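PDB 2CWS: alginate lyase A1-II' from Sphingomonas sp. A1, which probably depolymerises alginate by beta-elimination, as a polysaccharide lyase of family 7, through the lyase domain that makes up this chain. Local coordinates for residues K80-W85 and K197-A202; T97-S102 and S215-L220. All coordinates share one frame; numbering follows the deposited sequence. Where two conformers were deposited one is given.

Contact 1. Residues K80-W85 and K197-A202. With GOL (glycerol), chain D.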
ATOM      1  N   LYS A  80       5.231   6.679 -14.713  1.00  4.65           N
ATOM      2  CA  LYS A  80       5.020   5.630 -15.710  1.00  4.91           C
ATOM      3  C   LYS A  80       6.166   4.610 -15.718  1.00  4.86           C
ATOM      4  O   LYS A  80       6.078   3.626 -16.477  1.00  6.40           O
ATOM      5  CB  LYS A  80       4.849   6.239 -17.093  1.00  5.84           C
ATOM      6  CG  LYS A  80       3.671   7.217 -17.172  1.00  6.72           C
ATOM      7  CD  LYS A  80       3.473   7.782 -18.541  1.00  8.06           C
ATOM      8  CE  LYS A  80       2.327   8.762 -18.572  1.00 12.40           C
ATOM      9  NZ  LYS A  80       2.100   9.337 -19.937  1.00 16.67           N
ATOM     10  N   VAL A  81       7.226   4.815 -14.935  1.00  4.76           N
ATOM     11  CA  VAL A  81       8.336   3.880 -14.819  1.00  4.98           C
ATOM     12  C   VAL A  81       8.091   2.929 -13.652  1.00  4.42           C
ATOM     13  O   VAL A  81       8.070   3.347 -12.499  1.00  5.36           O
ATOM     14  CB  VAL A  81       9.658   4.620 -14.617  1.00  5.59           C
ATOM     15  CG1 VAL A  81      10.829   3.630 -14.503  1.00  6.47           C
ATOM     16  CG2 VAL A  81       9.935   5.608 -15.772  1.00  6.79           C
ATOM     17  N   ASN A  82       7.840   1.658 -13.956  1.00  4.36           N
ATOM     18  CA  ASN A  82       7.405   0.691 -12.937  1.00  4.44           C
ATOM     19  C   ASN A  82       8.097  -0.637 -13.233  1.00  5.03           C
ATOM     20  O   ASN A  82       8.813  -0.739 -14.230  1.00  7.69           O
ATOM     21  CB  ASN A  82       5.854   0.560 -12.940  1.00  4.68           C
ATOM     22  CG  ASN A  82       5.233   1.904 -12.618  1.00  4.41           C
ATOM     23  OD1 ASN A  82       4.705   2.608 -13.564  1.00  6.32           O
ATOM     24  ND2 ASN A  82       5.367   2.364 -11.413  1.00  3.15           N
ATOM     25  N   TRP A  83       7.919  -1.636 -12.355  1.00  4.27           N
ATOM     26  CA  TRP A  83       8.692  -2.878 -12.453  1.00  4.47           C
ATOM     27  C   TRP A  83       7.836  -4.036 -12.921  1.00  4.53           C
ATOM     28  O   TRP A  83       6.611  -3.975 -12.974  1.00  5.32           O
ATOM     29  CB  TRP A  83       9.415  -3.150 -11.142  1.00  4.58           C
ATOM     30  CG  TRP A  83       8.619  -3.051  -9.884  1.00  4.15           C
ATOM     31  CD1 TRP A  83       8.486  -1.936  -9.077  1.00  4.46           C
ATOM     32  CD2 TRP A  83       7.832  -4.086  -9.252  1.00  4.12           C
ATOM     33  NE1 TRP A  83       7.711  -2.223  -7.972  1.00  4.32           N
ATOM     34  CE2 TRP A  83       7.289  -3.538  -8.074  1.00  4.10           C
ATOM     35  CE3 TRP A  83       7.570  -5.440  -9.579  1.00  4.64           C
ATOM     36  CZ2 TRP A  83       6.480  -4.284  -7.218  1.00  4.41           C
ATOM     37  CZ3 TRP A  83       6.762  -6.164  -8.711  1.00  4.76           C
ATOM     38  CH2 TRP A  83       6.222  -5.596  -7.556  1.00  4.69           C
ATOM     39  N   GLY A  84       8.520  -5.122 -13.319  1.00  6.23           N
ATOM     40  CA  GLY A  84       7.869  -6.237 -13.962  1.00  6.03           C
ATOM     41  C   GLY A  84       7.867  -7.529 -13.160  1.00  5.61           C
ATOM     42  O   GLY A  84       8.383  -7.620 -12.048  1.00  6.17           O
ATOM     43  N   TRP A  85       7.260  -8.542 -13.804  1.00  5.86           N
ATOM     44  CA  TRP A  85       7.044  -9.803 -13.092  1.00  6.11           C
ATOM     45  C   TRP A  85       8.338 -10.594 -12.870  1.00  5.47           C
ATOM     46  O   TRP A  85       8.354 -11.431 -11.952  1.00  6.40           O
ATOM     47  CB  TRP A  85       6.033 -10.663 -13.849  1.00  6.88           C
ATOM     48  CG  TRP A  85       6.501 -11.204 -15.189  1.00  7.61           C
ATOM     49  CD1 TRP A  85       6.537 -10.566 -16.384  1.00  8.61           C
ATOM     50  CD2 TRP A  85       6.995 -12.547 -15.391  1.00  8.22           C
ATOM     51  NE1 TRP A  85       7.051 -11.445 -17.338  1.00  9.37           N
ATOM     52  CE2 TRP A  85       7.331 -12.667 -16.746  1.00  9.08           C
ATOM     53  CE3 TRP A  85       7.217 -13.665 -14.553  1.00  9.89           C
ATOM     54  CZ2 TRP A  85       7.850 -13.860 -17.275  1.00 12.42           C
ATOM     55  CZ3 TRP A  85       7.714 -14.846 -15.043  1.00 10.69           C
ATOM     56  CH2 TRP A  85       8.028 -14.934 -16.396  1.00 12.65           C
ATOM     57  N   LYS A 197       2.757  -3.936 -15.520  1.00  5.60           N
ATOM     58  CA  LYS A 197       3.842  -3.591 -14.607  1.00  5.57           C
ATOM     59  C   LYS A 197       3.232  -3.317 -13.251  1.00  4.88           C
ATOM     60  O   LYS A 197       2.007  -3.420 -13.055  1.00  5.33           O
ATOM     61  CB  LYS A 197       4.579  -2.359 -15.125  0.70  6.24           C
ATOM     62  CG  LYS A 197       4.983  -2.554 -16.600  0.70  8.64           C
ATOM     63  CD  LYS A 197       6.117  -3.540 -16.762  0.70  9.57           C
ATOM     64  CE  LYS A 197       7.452  -3.040 -16.277  0.70 13.08           C
ATOM     65  NZ  LYS A 197       8.192  -2.022 -17.102  0.70 12.61           N
ATOM     66  N   TYR A 198       4.086  -3.012 -12.262  1.00  4.50           N
ATOM     67  CA  TYR A 198       3.684  -3.004 -10.856  1.00  4.40           C
ATOM     68  C   TYR A 198       4.415  -1.934 -10.087  1.00  3.90           C
ATOM     69  O   TYR A 198       5.539  -1.527 -10.441  1.00  4.09           O
ATOM     70  CB  TYR A 198       4.029  -4.382 -10.140  1.00  4.99           C
ATOM     71  CG  TYR A 198       3.411  -5.531 -10.926  1.00  4.63           C
ATOM     72  CD1 TYR A 198       2.065  -5.862 -10.686  1.00  4.77           C
ATOM     73  CD2 TYR A 198       4.096  -6.188 -11.939  1.00  4.68           C
ATOM     74  CE1 TYR A 198       1.459  -6.880 -11.421  1.00  5.59           C
ATOM     75  CE2 TYR A 198       3.498  -7.164 -12.700  1.00  5.57           C
ATOM     76  CZ  TYR A 198       2.190  -7.512 -12.455  1.00  5.26           C
ATOM     77  OH  TYR A 198       1.541  -8.479 -13.166  1.00  6.54           O
ATOM     78  N   TYR A 199       3.804  -1.486  -9.003  1.00  4.07           N
ATOM     79  CA  TYR A 199       4.450  -0.612  -8.042  1.00  3.95           C
ATOM     80  C   TYR A 199       3.886  -0.924  -6.654  1.00  3.36           C
ATOM     81  O   TYR A 199       2.730  -1.366  -6.498  1.00  4.12           O
ATOM     82  CB  TYR A 199       4.259   0.870  -8.397  1.00  4.87           C
ATOM     83  CG  TYR A 199       2.840   1.340  -8.488  1.00  4.49           C
ATOM     84  CD1 TYR A 199       2.190   1.350  -9.724  1.00  5.36           C
ATOM     85  CD2 TYR A 199       2.112   1.763  -7.393  1.00  4.74           C
ATOM     86  CE1 TYR A 199       0.889   1.772  -9.858  1.00  5.92           C
ATOM     87  CE2 TYR A 199       0.813   2.175  -7.492  1.00  5.06           C
ATOM     88  CZ  TYR A 199       0.172   2.169  -8.730  1.00  5.34           C
ATOM     89  OH  TYR A 199      -1.124   2.601  -8.814  1.00  6.69           O
ATOM     90  N   PHE A 200       4.721  -0.700  -5.639  1.00  3.33           N
ATOM     91  CA  PHE A 200       4.288  -0.868  -4.260  1.00  3.12           C
ATOM     92  C   PHE A 200       3.508   0.345  -3.776  1.00  3.23           C
ATOM     93  O   PHE A 200       3.694   1.477  -4.262  1.00  3.62           O
ATOM     94  CB  PHE A 200       5.489  -1.087  -3.348  1.00  4.02           C
ATOM     95  CG  PHE A 200       6.177  -2.436  -3.500  1.00  3.76           C
ATOM     96  CD1 PHE A 200       7.473  -2.561  -3.957  1.00  3.97           C
ATOM     97  CD2 PHE A 200       5.476  -3.585  -3.133  1.00  3.99           C
ATOM     98  CE1 PHE A 200       8.079  -3.793  -4.036  1.00  4.58           C
ATOM     99  CE2 PHE A 200       6.116  -4.829  -3.216  1.00  4.49           C
ATOM    100  CZ  PHE A 200       7.394  -4.950  -3.661  1.00  4.62           C
ATOM    101  N   LYS A 201       2.667   0.123  -2.744  1.00  3.30           N
ATOM    102  CA  LYS A 201       2.020   1.200  -2.014  1.00  3.33           C
ATOM    103  C   LYS A 201       2.043   0.851  -0.537  1.00  3.17           C
ATOM    104  O   LYS A 201       2.030  -0.346  -0.172  1.00  3.49           O
ATOM    105  CB  LYS A 201       0.536   1.402  -2.427  1.00  3.72           C
ATOM    106  CG  LYS A 201       0.331   1.523  -3.927  1.00  3.76           C
ATOM    107  CD  LYS A 201      -1.027   2.138  -4.270  1.00  3.88           C
ATOM    108  CE  LYS A 201      -0.934   3.673  -4.248  1.00  4.39           C
ATOM    109  NZ  LYS A 201      -2.292   4.276  -4.321  1.00  4.83           N
ATOM    110  N   ALA A 202       2.013   1.869   0.321  1.00  3.44           N
ATOM    111  CA  ALA A 202       1.950   1.636   1.772  1.00  3.32           C
ATOM    112  C   ALA A 202       1.353   2.867   2.413  1.00  3.11           C
ATOM    113  O   ALA A 202       1.753   3.999   2.101  1.00  3.71           O
ATOM    114  CB  ALA A 202       3.348   1.393   2.343  1.00  4.87           C
TER
HETATM  115  C1  GOL D 403      11.439  -4.864 -13.671  0.72  8.70           C
HETATM  116  O1  GOL D 403      12.603  -4.113 -12.775  0.72 42.48           O
HETATM  117  C2  GOL D 403      11.312  -4.645 -15.112  0.72 10.60           C
HETATM  118  O2  GOL D 403      10.899  -5.718 -15.826  0.72 21.23           O
HETATM  119  C3  GOL D 403      11.051  -3.483 -15.378  0.72 23.22           C
HETATM  120  O3  GOL D 403      10.565  -2.579 -16.572  0.72 39.62           O
HETATM  121  O   HOH W   1       7.953   0.839 -16.777  1.00 19.56           O
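W83 and Y198 are tied backbone to backbone by two hydrogen bonds. W83 N donates to Y198 O at 3.1 Å, nearly straight at 166°. Y198 N donates to W83 O at 2.8 Å, more bent at 131°. Each donor lies in the plane of the carbonyl it reaches. This is a single antiparallel bridge, of the hydrogen-bonded type. It pins the loop between strands 67-72 and 88-99 to strand 197-202.

The W83 indole folds back over that strand. Its CG is wedged between the backbone N and the carbonyl carbon (chi1 48°), which turns the ring toward the strand although CB points away. Y198 CB sits 3.5 Å from the centroid of the six-membered ring of W83, over the face, as a CH-pi contact. Farther along, W83 CZ2 comes 3.6 Å from F200 CE1, over one face of the F200 ring. The two ring planes meet obliquely. H89 stacks on W83 and enlarges this aromatic cluster.

Y198 O lies over a face of the indole, so the in-plane N-H of W83 NE1 does not point at it. That N-H goes to E72 OE1, which also binds F200 N. Y198 OH is satisfied by W193 O.

Around N82 and K197 a water takes part. Water 1 accepts from N82 N at 2.9 Å. K197 has two conformers. In one, its bent chain lets NZ donate to water 1 and, weakly, to N82 O at 3.2 Å. A very short approach to glycerol O3 is doubtful.

The W83 and Y198 backbone groups thus satisfy each other, and E72 and W193 take the indole N-H and the tyrosine hydroxyl. The NZ bonds hold for one lysine conformer, so this end is probably the more mobile.

Contact 2. Residues T97-S102 and S215-L220; sequences TVQLPS and SAIAKL
The flat side-chain amide of Q99 meets the flat peptide carbonyl of S215. S215 O lies in the amide plane, but NE2 stands above the carbonyl plane, 68° out of it. Q99 NE2 donates to S215 O at 3.1 Å, almost straight at 172°. The Q99 chain is extended, with CG opposite the backbone N (chi1 178°), and this carries the amide along to S215.

The motif is a classic beta bulge between strands 88-99 and 215-228, neighbours in one antiparallel sheet of the concanavalin-like fold. Two residues, V98 and Q99, stand opposite the single residue I217. I217 O accepts from V98 N at 2.8 Å and from Q99 N at 3.3 Å. I217 N returns a bond to Q99 O. Before the bulge, T97 and A218 form a non-hydrogen-bonded pair.

The bulge puts V98 beside I217, with V98 CB 3.7 Å from I217 CG2. V98 CG2 also rests 3.6 Å from K219 CD, on the extended lysine chain whose NZ forms salt bridges with D44 and D46. Replacing Q99 by an alanine would probably leave S215 O without this amide donor and remove the contact of OE1 with I217 CD1.

Beyond the bulge, water 2 donates to L100 O and accepts from S215 N. Between these sites, A216 CA approaches Q99 O at 3.2 Å, a CA-H...O contact.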
ATOM      1  N   THR A  97      -1.928  -0.453  12.967  1.00  3.54           N
ATOM      2  CA  THR A  97      -3.150   0.339  12.721  1.00  3.92           C
ATOM      3  C   THR A  97      -3.633   0.784  14.069  1.00  4.09           C
ATOM      4  O   THR A  97      -3.866  -0.024  14.978  1.00  4.86           O
ATOM      5  CB  THR A  97      -4.149  -0.505  11.930  1.00  4.44           C
ATOM      6  OG1 THR A  97      -3.635  -0.698  10.601  1.00  4.93           O
ATOM      7  CG2 THR A  97      -5.481   0.232  11.790  1.00  5.42           C
ATOM      8  N   VAL A  98      -3.817   2.101  14.198  1.00  4.07           N
ATOM      9  CA  VAL A  98      -4.138   2.740  15.476  1.00  4.38           C
ATOM     10  C   VAL A  98      -5.636   2.931  15.646  1.00  3.76           C
ATOM     11  O   VAL A  98      -6.134   2.798  16.771  1.00  5.08           O
ATOM     12  CB  VAL A  98      -3.419   4.112  15.542  1.00  5.26           C
ATOM     13  CG1 VAL A  98      -3.891   4.939  16.748  1.00  7.18           C
ATOM     14  CG2 VAL A  98      -1.889   3.921  15.543  1.00  6.25           C
ATOM     15  N   GLN A  99      -6.324   3.306  14.572  1.00  3.64           N
ATOM     16  CA  GLN A  99      -7.740   3.662  14.645  1.00  3.63           C
ATOM     17  C   GLN A  99      -8.373   3.248  13.309  1.00  3.35           C
ATOM     18  O   GLN A  99      -7.760   3.448  12.252  1.00  3.82           O
ATOM     19  CB  GLN A  99      -7.904   5.185  14.851  1.00  3.86           C
ATOM     20  CG  GLN A  99      -9.368   5.621  14.894  1.00  4.45           C
ATOM     21  CD  GLN A  99      -9.418   7.135  15.076  1.00  4.66           C
ATOM     22  OE1 GLN A  99      -8.964   7.660  16.117  1.00  6.33           O
ATOM     23  NE2 GLN A  99     -10.011   7.880  14.141  1.00  5.03           N
ATOM     24  N   LEU A 100      -9.565   2.684  13.408  1.00  3.43           N
ATOM     25  CA  LEU A 100     -10.316   2.235  12.243  1.00  3.46           C
ATOM     26  C   LEU A 100     -11.529   3.108  12.023  1.00  3.30           C
ATOM     27  O   LEU A 100     -12.040   3.740  12.964  1.00  3.82           O
ATOM     28  CB  LEU A 100     -10.771   0.780  12.505  1.00  4.12           C
ATOM     29  CG  LEU A 100      -9.667  -0.258  12.371  1.00  4.06           C
ATOM     30  CD1 LEU A 100     -10.120  -1.584  12.988  1.00  5.71           C
ATOM     31  CD2 LEU A 100      -9.220  -0.408  10.921  1.00  5.39           C
ATOM     32  N   PRO A 101     -12.066   3.119  10.801  1.00  3.45           N
ATOM     33  CA  PRO A 101     -13.364   3.709  10.547  1.00  3.92           C
ATOM     34  C   PRO A 101     -14.449   2.796  11.072  1.00  3.50           C
ATOM     35  O   PRO A 101     -14.178   1.656  11.488  1.00  4.03           O
ATOM     36  CB  PRO A 101     -13.426   3.810   9.014  1.00  4.34           C
ATOM     37  CG  PRO A 101     -12.715   2.528   8.600  1.00  4.30           C
ATOM     38  CD  PRO A 101     -11.569   2.387   9.604  1.00  4.14           C
ATOM     39  N   SER A 102     -15.719   3.225  11.001  1.00  3.90           N
ATOM     40  CA  SER A 102     -16.811   2.401  11.465  1.00  4.22           C
ATOM     41  C   SER A 102     -16.854   1.044  10.755  1.00  3.84           C
ATOM     42  O   SER A 102     -17.294   0.061  11.360  1.00  4.42           O
ATOM     43  CB  SER A 102     -18.143   3.116  11.269  1.00  4.52           C
ATOM     44  OG  SER A 102     -18.207   4.305  12.066  1.00  5.42           O
ATOM     45  N   SER A 215     -12.805   7.999  10.739  1.00  3.73           N
ATOM     46  CA  SER A 215     -11.484   8.152  10.078  1.00  3.78           C
ATOM     47  C   SER A 215     -10.568   7.035  10.605  1.00  3.69           C
ATOM     48  O   SER A 215     -10.857   6.400  11.610  1.00  4.34           O
ATOM     49  CB  SER A 215     -10.882   9.517  10.378  1.00  3.98           C
ATOM     50  OG  SER A 215     -10.611   9.698  11.778  1.00  4.39           O
ATOM     51  N   ALA A 216      -9.452   6.862   9.925  1.00  3.80           N
ATOM     52  CA  ALA A 216      -8.483   5.849  10.321  1.00  3.60           C
ATOM     53  C   ALA A 216      -7.093   6.460  10.482  1.00  3.39           C
ATOM     54  O   ALA A 216      -6.770   7.496   9.882  1.00  3.47           O
ATOM     55  CB  ALA A 216      -8.403   4.734   9.273  1.00  4.57           C
ATOM     56  N   ILE A 217      -6.301   5.783  11.304  1.00  3.51           N
ATOM     57  CA  ILE A 217      -4.889   6.115  11.503  1.00  3.64           C
ATOM     58  C   ILE A 217      -4.082   4.840  11.345  1.00  3.51           C
ATOM     59  O   ILE A 217      -4.362   3.857  12.033  1.00  3.92           O
ATOM     60  CB  ILE A 217      -4.624   6.695  12.895  1.00  4.00           C
ATOM     61  CG1 ILE A 217      -5.418   7.989  13.151  1.00  5.04           C
ATOM     62  CG2 ILE A 217      -3.129   6.917  13.103  1.00  5.06           C
ATOM     63  CD1 ILE A 217      -5.416   8.433  14.621  1.00  6.86           C
ATOM     64  N   ALA A 218      -3.069   4.896  10.487  1.00  3.56           N
ATOM     65  CA  ALA A 218      -2.096   3.807  10.380  1.00  3.84           C
ATOM     66  C   ALA A 218      -0.703   4.407  10.541  1.00  3.35           C
ATOM     67  O   ALA A 218      -0.484   5.574  10.186  1.00  4.51           O
ATOM     68  CB  ALA A 218      -2.179   3.087   9.035  1.00  4.83           C
ATOM     69  N   LYS A 219       0.222   3.608  11.084  1.00  3.56           N
ATOM     70  CA  LYS A 219       1.573   4.019  11.336  1.00  3.76           C
ATOM     71  C   LYS A 219       2.586   3.087  10.714  1.00  3.62           C
ATOM     72  O   LYS A 219       2.340   1.858  10.643  1.00  3.59           O
ATOM     73  CB  LYS A 219       1.850   3.997  12.872  1.00  4.41           C
ATOM     74  CG  LYS A 219       1.239   5.183  13.572  1.00  4.05           C
ATOM     75  CD  LYS A 219       1.510   5.143  15.091  1.00  4.68           C
ATOM     76  CE  LYS A 219       1.188   6.498  15.711  1.00  5.07           C
ATOM     77  NZ  LYS A 219       1.508   6.520  17.187  1.00  5.46           N
ATOM     78  N   LEU A 220       3.717   3.662  10.323  1.00  3.51           N
ATOM     79  CA  LEU A 220       4.890   2.886   9.910  1.00  4.02           C
ATOM     80  C   LEU A 220       6.089   3.352  10.750  1.00  3.67           C
ATOM     81  O   LEU A 220       6.308   4.531  10.956  1.00  4.12           O
ATOM     82  CB  LEU A 220       5.191   3.073   8.426  1.00  4.17           C
ATOM     83  CG  LEU A 220       4.106   2.498   7.474  1.00  3.95           C
ATOM     84  CD1 LEU A 220       4.423   2.836   6.040  1.00  5.85           C
ATOM     85  CD2 LEU A 220       3.972   1.001   7.644  1.00  5.49           C
TER
HETATM   86  O   HOH W   2     -13.222   6.411  13.317  1.00  5.41           O

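In the fold
The centres of the two contacts are about 25 Å apart, on opposite sides of the chain's centre. Contact 1 fastens a loop to strand 197-202, in the sheet that includes strands 67-72 and 106-114. Contact 2 lies within the other sheet. They meet between the sheets, where A202 CB packs 4.1 Å from L220 CD1. Their segments alternate along the chain, and each contact joins parts more than 100 residues apart. Contact 1 is the one with a pocket marker: the Y199 side chain, which also meets R71 and H112, is about 4 Å from a bound sulfate. That is consistent with an anion-binding groove, as expected for alginate, but the sulfate probably comes from the crystallisation liquor.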